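Local coordinates for protein ethylbenzene dehydrogenase alpha-subunit (PDB 2IVF) that binds a molybdenum atom, an iron/sulfur cluster and two molybdopterin-type cofactors as the alpha subunit of a molybdopterin oxidoreductase, at residues His230-Met235 with Tyr793-His798; Gly469-Pro474 with Ala812-Asp817. All blocks are in the same frame, centred on the assembly; numbering follows the deposited sequence.

Interaction 1 of 2, residues His230-Met235 with Tyr793-His798; sequences HTFGKM and YPMRWH
The F232 ring carries the methyl CE of M795 over one face and the methyl CG2 of its neighbour T231 over the other, while the H798 imidazole takes K234 NZ at its edge. M795 and F232 form a Met-aromatic contact that joins the C-terminal end of helix 226-232 to the start of helix 796-800 within this molybdopterin oxidoreductase. CE of M795 stands 4.0 Å from the F232 ring centroid, 28° off the normal, a CH-pi approach. SD of M795 hangs farther off, 4.7 Å from the same centroid and nearly on the normal. The M795 chain runs extended from CB and bends only at its last torsion (chi3 72°), which swings CE onto the CD1-CE1 side of the ring. M795 occupies the N-cap position, and G233, with positive phi, takes the chain out of the other helix toward K234.

K234 and H798 reach across from opposite directions. Besides H798, K234 NZ binds the carbonyl oxygen of A781 and forms a salt bridge with E527, so three groups grip one buried ammonium. The ND1 of H798 is bonded to the carbonyl oxygen of K803, which helps to fix the rotation of the imidazole and probably keeps NE2 as the acceptor. K234 NZ donates to H798 NE2 over 2.9 Å, only 8° out of the ring plane.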
ATOM      1  N   HIS A 230       0.386  26.894  14.655  1.00 24.44           N
ATOM      2  CA  HIS A 230       0.179  28.313  14.793  1.00 23.36           C
ATOM      3  C   HIS A 230      -1.093  28.704  15.550  1.00 22.42           C
ATOM      4  O   HIS A 230      -1.130  29.752  16.153  1.00 22.52           O
ATOM      5  CB  HIS A 230       0.295  28.988  13.444  1.00 23.53           C
ATOM      6  CG  HIS A 230       1.707  28.968  12.935  1.00 25.32           C
ATOM      7  ND1 HIS A 230       2.029  29.215  11.627  1.00 24.54           N
ATOM      8  CD2 HIS A 230       2.881  28.662  13.563  1.00 25.22           C
ATOM      9  CE1 HIS A 230       3.339  29.094  11.466  1.00 28.42           C
ATOM     10  NE2 HIS A 230       3.882  28.761  12.627  1.00 27.02           N
ATOM     11  N   THR A 231      -2.065  27.816  15.563  1.00 21.61           N
ATOM     12  CA  THR A 231      -3.354  28.033  16.250  1.00 22.36           C
ATOM     13  C   THR A 231      -3.256  27.639  17.718  1.00 22.13           C
ATOM     14  O   THR A 231      -3.613  28.422  18.618  1.00 22.91           O
ATOM     15  CB  THR A 231      -4.453  27.220  15.572  1.00 21.95           C
ATOM     16  OG1 THR A 231      -4.549  27.611  14.187  1.00 23.26           O
ATOM     17  CG2 THR A 231      -5.804  27.411  16.261  1.00 21.52           C
ATOM     18  N   PHE A 232      -2.717  26.446  17.961  1.00 22.09           N
ATOM     19  CA  PHE A 232      -2.654  25.876  19.293  1.00 21.50           C
ATOM     20  C   PHE A 232      -1.266  25.968  19.955  1.00 21.96           C
ATOM     21  O   PHE A 232      -1.122  25.695  21.164  1.00 22.02           O
ATOM     22  CB  PHE A 232      -3.063  24.422  19.224  1.00 21.45           C
ATOM     23  CG  PHE A 232      -4.390  24.184  18.541  1.00 21.34           C
ATOM     24  CD1 PHE A 232      -5.570  24.643  19.105  1.00 22.97           C
ATOM     25  CD2 PHE A 232      -4.455  23.461  17.350  1.00 23.01           C
ATOM     26  CE1 PHE A 232      -6.785  24.384  18.503  1.00 18.87           C
ATOM     27  CE2 PHE A 232      -5.682  23.196  16.742  1.00 22.46           C
ATOM     28  CZ  PHE A 232      -6.833  23.671  17.330  1.00 22.30           C
ATOM     29  N   GLY A 233      -0.251  26.306  19.172  1.00 21.77           N
ATOM     30  CA  GLY A 233       1.119  26.386  19.699  1.00 21.90           C
ATOM     31  C   GLY A 233       1.722  24.998  19.751  1.00 21.69           C
ATOM     32  O   GLY A 233       2.803  24.844  20.253  1.00 23.37           O
ATOM     33  N   LYS A 234       1.035  23.973  19.217  1.00 22.63           N
ATOM     34  CA  LYS A 234       1.625  22.633  19.164  1.00 22.78           C
ATOM     35  C   LYS A 234       0.917  21.765  18.165  1.00 23.60           C
ATOM     36  O   LYS A 234      -0.191  22.072  17.743  1.00 22.93           O
ATOM     37  CB  LYS A 234       1.622  21.951  20.547  1.00 23.65           C
ATOM     38  CG  LYS A 234       0.243  21.465  21.025  1.00 25.25           C
ATOM     39  CD  LYS A 234      -0.600  22.582  21.549  1.00 24.33           C
ATOM     40  CE  LYS A 234      -1.855  22.066  22.278  1.00 24.11           C
ATOM     41  NZ  LYS A 234      -1.547  21.288  23.537  1.00 21.85           N
ATOM     42  N   MET A 235       1.561  20.669  17.781  1.00 23.08           N
ATOM     43  CA  MET A 235       0.992  19.800  16.779  1.00 25.08           C
ATOM     44  C   MET A 235       1.023  18.347  17.162  1.00 23.39           C
ATOM     45  O   MET A 235       0.442  17.549  16.479  1.00 21.97           O
ATOM     46  CB  MET A 235       1.648  20.002  15.405  1.00 25.65           C
ATOM     47  CG  MET A 235       3.057  19.551  15.282  1.00 28.15           C
ATOM     48  SD  MET A 235       3.756  19.874  13.614  1.00 35.26           S
ATOM     49  CE  MET A 235       4.335  21.543  13.848  1.00 32.98           C
ATOM     50  N   TYR A 793      -7.724  10.496  22.718  1.00 21.86           N
ATOM     51  CA  TYR A 793      -8.102  11.722  21.990  1.00 21.99           C
ATOM     52  C   TYR A 793      -7.380  12.875  22.690  1.00 21.51           C
ATOM     53  O   TYR A 793      -7.059  12.787  23.877  1.00 20.90           O
ATOM     54  CB  TYR A 793      -9.632  11.970  21.978  1.00 22.32           C
ATOM     55  CG  TYR A 793     -10.218  12.261  23.324  1.00 23.48           C
ATOM     56  CD1 TYR A 793     -10.671  11.228  24.136  1.00 23.07           C
ATOM     57  CD2 TYR A 793     -10.358  13.558  23.796  1.00 22.56           C
ATOM     58  CE1 TYR A 793     -11.236  11.485  25.360  1.00 20.66           C
ATOM     59  CE2 TYR A 793     -10.866  13.817  25.035  1.00 20.13           C
ATOM     60  CZ  TYR A 793     -11.327  12.788  25.803  1.00 23.02           C
ATOM     61  OH  TYR A 793     -11.850  13.037  27.014  1.00 23.45           O
ATOM     62  N   PRO A 794      -7.092  13.936  21.945  1.00 22.11           N
ATOM     63  CA  PRO A 794      -6.300  15.030  22.528  1.00 22.12           C
ATOM     64  C   PRO A 794      -7.091  16.187  23.071  1.00 23.34           C
ATOM     65  O   PRO A 794      -8.293  16.292  22.851  1.00 22.45           O
ATOM     66  CB  PRO A 794      -5.491  15.515  21.319  1.00 22.76           C
ATOM     67  CG  PRO A 794      -6.504  15.473  20.227  1.00 22.45           C
ATOM     68  CD  PRO A 794      -7.387  14.204  20.526  1.00 21.97           C
ATOM     69  N   MET A 795      -6.380  17.052  23.788  1.00 21.86           N
ATOM     70  CA  MET A 795      -6.812  18.388  24.174  1.00 23.00           C
ATOM     71  C   MET A 795      -7.769  18.442  25.341  1.00 22.60           C
ATOM     72  O   MET A 795      -8.270  19.530  25.684  1.00 22.29           O
ATOM     73  CB  MET A 795      -7.351  19.165  22.980  1.00 23.34           C
ATOM     74  CG  MET A 795      -6.383  19.192  21.799  1.00 24.90           C
ATOM     75  SD  MET A 795      -6.982  20.211  20.453  1.00 29.00           S
ATOM     76  CE  MET A 795      -6.759  21.836  21.157  1.00 25.68           C
ATOM     77  N   ARG A 796      -7.983  17.294  25.998  1.00 22.46           N
ATOM     78  CA  ARG A 796      -8.869  17.232  27.155  1.00 22.64           C
ATOM     79  C   ARG A 796      -8.486  18.244  28.245  1.00 22.17           C
ATOM     80  O   ARG A 796      -9.338  18.779  28.889  1.00 22.45           O
ATOM     81  CB  ARG A 796      -8.856  15.845  27.761  1.00 22.37           C
ATOM     82  CG  ARG A 796     -10.056  15.577  28.648  1.00 23.68           C
ATOM     83  CD  ARG A 796      -9.949  14.269  29.418  1.00 23.55           C
ATOM     84  NE  ARG A 796      -8.798  14.268  30.305  1.00 24.69           N
ATOM     85  CZ  ARG A 796      -8.737  14.848  31.496  1.00 25.94           C
ATOM     86  NH1 ARG A 796      -9.771  15.513  32.017  1.00 24.90           N
ATOM     87  NH2 ARG A 796      -7.623  14.726  32.195  1.00 23.85           N
ATOM     88  N   TRP A 797      -7.196  18.440  28.488  1.00 22.56           N
ATOM     89  CA  TRP A 797      -6.767  19.380  29.549  1.00 22.77           C
ATOM     90  C   TRP A 797      -7.209  20.814  29.245  1.00 22.25           C
ATOM     91  O   TRP A 797      -7.549  21.608  30.154  1.00 22.60           O
ATOM     92  CB  TRP A 797      -5.251  19.333  29.724  1.00 23.70           C
ATOM     93  CG  TRP A 797      -4.720  18.015  30.139  1.00 24.41           C
ATOM     94  CD1 TRP A 797      -5.402  17.018  30.775  1.00 24.81           C
ATOM     95  CD2 TRP A 797      -3.373  17.564  30.021  1.00 25.47           C
ATOM     96  NE1 TRP A 797      -4.581  15.945  31.000  1.00 25.44           N
ATOM     97  CE2 TRP A 797      -3.324  16.245  30.556  1.00 25.37           C
ATOM     98  CE3 TRP A 797      -2.195  18.141  29.532  1.00 25.68           C
ATOM     99  CZ2 TRP A 797      -2.149  15.504  30.619  1.00 25.36           C
ATOM    100  CZ3 TRP A 797      -1.021  17.389  29.575  1.00 25.50           C
ATOM    101  CH2 TRP A 797      -1.020  16.072  30.083  1.00 24.97           C
ATOM    102  N   HIS A 798      -7.160  21.175  27.975  1.00 22.14           N
ATOM    103  CA  HIS A 798      -7.642  22.482  27.576  1.00 22.67           C
ATOM    104  C   HIS A 798      -9.127  22.630  27.853  1.00 22.42           C
ATOM    105  O   HIS A 798      -9.557  23.646  28.409  1.00 22.24           O
ATOM    106  CB  HIS A 798      -7.299  22.797  26.121  1.00 21.39           C
ATOM    107  CG  HIS A 798      -5.833  22.671  25.827  1.00 21.20           C
ATOM    108  ND1 HIS A 798      -4.887  23.426  26.476  1.00 20.70           N
ATOM    109  CD2 HIS A 798      -5.156  21.851  24.988  1.00 20.67           C
ATOM    110  CE1 HIS A 798      -3.682  23.094  26.031  1.00 22.57           C
ATOM    111  NE2 HIS A 798      -3.820  22.137  25.126  1.00 18.05           N
TER

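Interaction 2 of 2, residues Gly469-Pro474 with Ala812-Asp817; sequences GNWGKP and AQFYLD
W471, A812 and F814 make this small buried contact, with the six-membered end of the indole doing the touching. CH2 of W471 lies 3.5 Å from A812 CB, and its neighbour CZ2 is almost as near, at 3.6 Å, so the methyl meets one corner of the bicycle obliquely. F814 reaches the same corner from its own rim: its CZ is 4.4 Å from W471 CH2, and each ring offers its edge to the other, without a stack. The indole is brought here by a chi1 of 74°, which places CG over the backbone, flanked by N and C, while NE1 is hydrogen-bonded to Q328.

Two irregular loops of the molybdopterin oxidoreductase fold meet in this way. The first leaves helix 454-467 through a Schellman motif at G469; the second runs from helix 796-800 toward helix 819-824. F814 also packs on L463 of helix 454-467 and on T231, and A812 on F232, so helices 454-467 and 226-232 both border the apolar cluster.

Each loop is braced from within by a side chain. K473 NZ donates to G469 O over 2.8 Å, lying in the plane of the carbonyl at one of its lone pairs, and the same oxygen takes a weak bond from W471 N. Q813 NE2 donates to Y815 O over 2.7 Å in a nearly straight bond (169°), tilted from the carbonyl plane. The carboxylate of D330 receives F814 N on one oxygen and Y815 N on the other.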
ATOM      1  N   GLY A 469     -17.262  23.850  18.863  1.00 22.73           N
ATOM      2  CA  GLY A 469     -16.830  23.233  20.113  1.00 22.53           C
ATOM      3  C   GLY A 469     -16.294  21.826  19.939  1.00 22.45           C
ATOM      4  O   GLY A 469     -16.406  21.001  20.854  1.00 23.29           O
ATOM      5  N   ASN A 470     -15.661  21.563  18.801  1.00 22.51           N
ATOM      6  CA  ASN A 470     -15.247  20.192  18.472  1.00 22.15           C
ATOM      7  C   ASN A 470     -13.762  19.926  18.745  1.00 22.25           C
ATOM      8  O   ASN A 470     -13.006  19.476  17.876  1.00 23.61           O
ATOM      9  CB  ASN A 470     -15.650  19.846  17.014  1.00 21.80           C
ATOM     10  CG  ASN A 470     -17.015  19.246  16.931  1.00 22.03           C
ATOM     11  OD1 ASN A 470     -17.897  19.720  16.163  1.00 26.91           O
ATOM     12  ND2 ASN A 470     -17.219  18.192  17.697  1.00 19.15           N
ATOM     13  N   TRP A 471     -13.364  20.169  19.992  1.00 22.52           N
ATOM     14  CA  TRP A 471     -12.091  19.617  20.487  1.00 21.59           C
ATOM     15  C   TRP A 471     -12.117  19.393  21.965  1.00 21.09           C
ATOM     16  O   TRP A 471     -12.999  19.907  22.666  1.00 21.03           O
ATOM     17  CB  TRP A 471     -10.863  20.410  19.984  1.00 21.18           C
ATOM     18  CG  TRP A 471     -10.635  21.743  20.615  1.00 20.75           C
ATOM     19  CD1 TRP A 471     -10.414  21.994  21.942  1.00 21.98           C
ATOM     20  CD2 TRP A 471     -10.511  22.996  19.934  1.00 21.65           C
ATOM     21  NE1 TRP A 471     -10.185  23.334  22.117  1.00 22.58           N
ATOM     22  CE2 TRP A 471     -10.227  23.968  20.897  1.00 19.48           C
ATOM     23  CE3 TRP A 471     -10.619  23.384  18.591  1.00 20.70           C
ATOM     24  CZ2 TRP A 471     -10.080  25.320  20.577  1.00 22.12           C
ATOM     25  CZ3 TRP A 471     -10.437  24.710  18.254  1.00 21.99           C
ATOM     26  CH2 TRP A 471     -10.181  25.678  19.245  1.00 21.38           C
ATOM     27  N   GLY A 472     -11.180  18.556  22.415  1.00 20.79           N
ATOM     28  CA  GLY A 472     -11.046  18.216  23.801  1.00 21.25           C
ATOM     29  C   GLY A 472     -12.077  17.256  24.343  1.00 21.60           C
ATOM     30  O   GLY A 472     -12.179  17.082  25.559  1.00 22.00           O
ATOM     31  N   LYS A 473     -12.770  16.582  23.422  1.00 21.99           N
ATOM     32  CA  LYS A 473     -13.893  15.721  23.753  1.00 22.02           C
ATOM     33  C   LYS A 473     -13.765  14.374  23.047  1.00 21.89           C
ATOM     34  O   LYS A 473     -13.118  14.242  21.978  1.00 23.84           O
ATOM     35  CB  LYS A 473     -15.192  16.399  23.335  1.00 22.07           C
ATOM     36  CG  LYS A 473     -15.448  17.746  23.970  1.00 22.42           C
ATOM     37  CD  LYS A 473     -16.572  18.488  23.200  1.00 23.54           C
ATOM     38  CE  LYS A 473     -16.833  19.834  23.869  1.00 23.35           C
ATOM     39  NZ  LYS A 473     -17.871  20.621  23.168  1.00 24.19           N
ATOM     40  N   PRO A 474     -14.313  13.346  23.672  1.00 21.49           N
ATOM     41  CA  PRO A 474     -14.334  12.061  22.989  1.00 22.57           C
ATOM     42  C   PRO A 474     -14.927  12.210  21.614  1.00 22.51           C
ATOM     43  O   PRO A 474     -15.879  12.973  21.439  1.00 22.90           O
ATOM     44  CB  PRO A 474     -15.230  11.213  23.883  1.00 22.22           C
ATOM     45  CG  PRO A 474     -15.064  11.746  25.202  1.00 23.67           C
ATOM     46  CD  PRO A 474     -14.907  13.256  25.014  1.00 21.35           C
ATOM     47  N   ALA A 812      -6.405  29.239  21.816  1.00 20.41           N
ATOM     48  CA  ALA A 812      -6.378  28.695  20.468  1.00 20.56           C
ATOM     49  C   ALA A 812      -6.602  29.937  19.612  1.00 20.95           C
ATOM     50  O   ALA A 812      -7.633  30.572  19.730  1.00 21.38           O
ATOM     51  CB  ALA A 812      -7.446  27.689  20.268  1.00 19.64           C
ATOM     52  N   GLN A 813      -5.625  30.260  18.784  1.00 19.63           N
ATOM     53  CA  GLN A 813      -5.456  31.612  18.305  1.00 20.82           C
ATOM     54  C   GLN A 813      -5.617  31.685  16.807  1.00 20.41           C
ATOM     55  O   GLN A 813      -4.787  31.195  16.080  1.00 19.67           O
ATOM     56  CB  GLN A 813      -4.093  32.115  18.696  1.00 20.47           C
ATOM     57  CG  GLN A 813      -3.911  33.550  18.352  1.00 20.48           C
ATOM     58  CD  GLN A 813      -2.621  34.119  18.838  1.00 21.89           C
ATOM     59  OE1 GLN A 813      -2.059  33.634  19.822  1.00 20.87           O
ATOM     60  NE2 GLN A 813      -2.147  35.172  18.173  1.00 21.24           N
ATOM     61  N   PHE A 814      -6.732  32.262  16.374  1.00 21.41           N
ATOM     62  CA  PHE A 814      -7.015  32.459  14.962  1.00 21.22           C
ATOM     63  C   PHE A 814      -6.543  33.752  14.366  1.00 21.56           C
ATOM     64  O   PHE A 814      -6.446  33.823  13.146  1.00 22.25           O
ATOM     65  CB  PHE A 814      -8.482  32.251  14.733  1.00 21.77           C
ATOM     66  CG  PHE A 814      -8.891  30.883  15.114  1.00 21.50           C
ATOM     67  CD1 PHE A 814      -8.656  29.836  14.255  1.00 20.98           C
ATOM     68  CD2 PHE A 814      -9.366  30.620  16.370  1.00 21.29           C
ATOM     69  CE1 PHE A 814      -8.933  28.556  14.612  1.00 24.01           C
ATOM     70  CE2 PHE A 814      -9.648  29.330  16.730  1.00 22.95           C
ATOM     71  CZ  PHE A 814      -9.442  28.296  15.837  1.00 23.91           C
ATOM     72  N   TYR A 815      -6.248  34.739  15.210  1.00 21.46           N
ATOM     73  CA  TYR A 815      -5.695  36.012  14.749  1.00 21.35           C
ATOM     74  C   TYR A 815      -4.191  36.096  15.024  1.00 21.45           C
ATOM     75  O   TYR A 815      -3.773  36.150  16.186  1.00 22.22           O
ATOM     76  CB  TYR A 815      -6.481  37.149  15.378  1.00 20.39           C
ATOM     77  CG  TYR A 815      -6.186  38.512  14.812  1.00 19.56           C
ATOM     78  CD1 TYR A 815      -6.439  38.806  13.481  1.00 18.55           C
ATOM     79  CD2 TYR A 815      -5.676  39.507  15.603  1.00 17.53           C
ATOM     80  CE1 TYR A 815      -6.150  40.083  12.955  1.00 19.18           C
ATOM     81  CE2 TYR A 815      -5.392  40.756  15.088  1.00 17.75           C
ATOM     82  CZ  TYR A 815      -5.641  41.047  13.776  1.00 17.87           C
ATOM     83  OH  TYR A 815      -5.374  42.319  13.274  1.00 17.95           O
ATOM     84  N   LEU A 816      -3.372  36.087  13.968  1.00 21.36           N
ATOM     85  CA  LEU A 816      -1.902  36.203  14.127  1.00 21.41           C
ATOM     86  C   LEU A 816      -1.520  37.615  13.755  1.00 22.06           C
ATOM     87  O   LEU A 816      -1.497  37.974  12.583  1.00 22.87           O
ATOM     88  CB  LEU A 816      -1.153  35.182  13.285  1.00 22.50           C
ATOM     89  CG  LEU A 816      -1.629  33.742  13.536  1.00 20.59           C
ATOM     90  CD1 LEU A 816      -1.026  32.756  12.516  1.00 20.80           C
ATOM     91  CD2 LEU A 816      -1.296  33.271  14.951  1.00 19.70           C
ATOM     92  N   ASP A 817      -1.263  38.419  14.770  1.00 21.59           N
ATOM     93  CA  ASP A 817      -1.101  39.880  14.576  1.00 21.29           C
ATOM     94  C   ASP A 817       0.350  40.324  14.385  1.00 21.11           C
ATOM     95  O   ASP A 817       0.672  41.486  14.548  1.00 21.98           O
ATOM     96  CB  ASP A 817      -1.839  40.655  15.660  1.00 20.85           C
ATOM     97  CG  ASP A 817      -1.118  40.661  17.007  1.00 21.24           C
ATOM     98  OD1 ASP A 817      -0.362  39.698  17.317  1.00 23.00           O
ATOM     99  OD2 ASP A 817      -1.300  41.641  17.749  1.00 22.25           O
TER

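In the fold
Both contacts are buried, their centres 8 Å apart on the same side of the chain's centre. The centre of interaction 1 lies about 17 Å from that of the chain, that of interaction 2 about 21 Å. Interaction 1 uses the end of helix 226-232, and A812 and F814 of interaction 2 pack against the same helix. The chemistry differs: interaction 1 pairs a sulfur-aromatic contact with a buried lysine-histidine bond, whereas interaction 2 is purely apolar across its loops and keeps its polar bonds within or outside them. They join directly where T231 O lies 2.7 Å from Q813 N, a probable hydrogen bond, and where the Y793 ring packs against the carbonyl oxygens of G472 and K473.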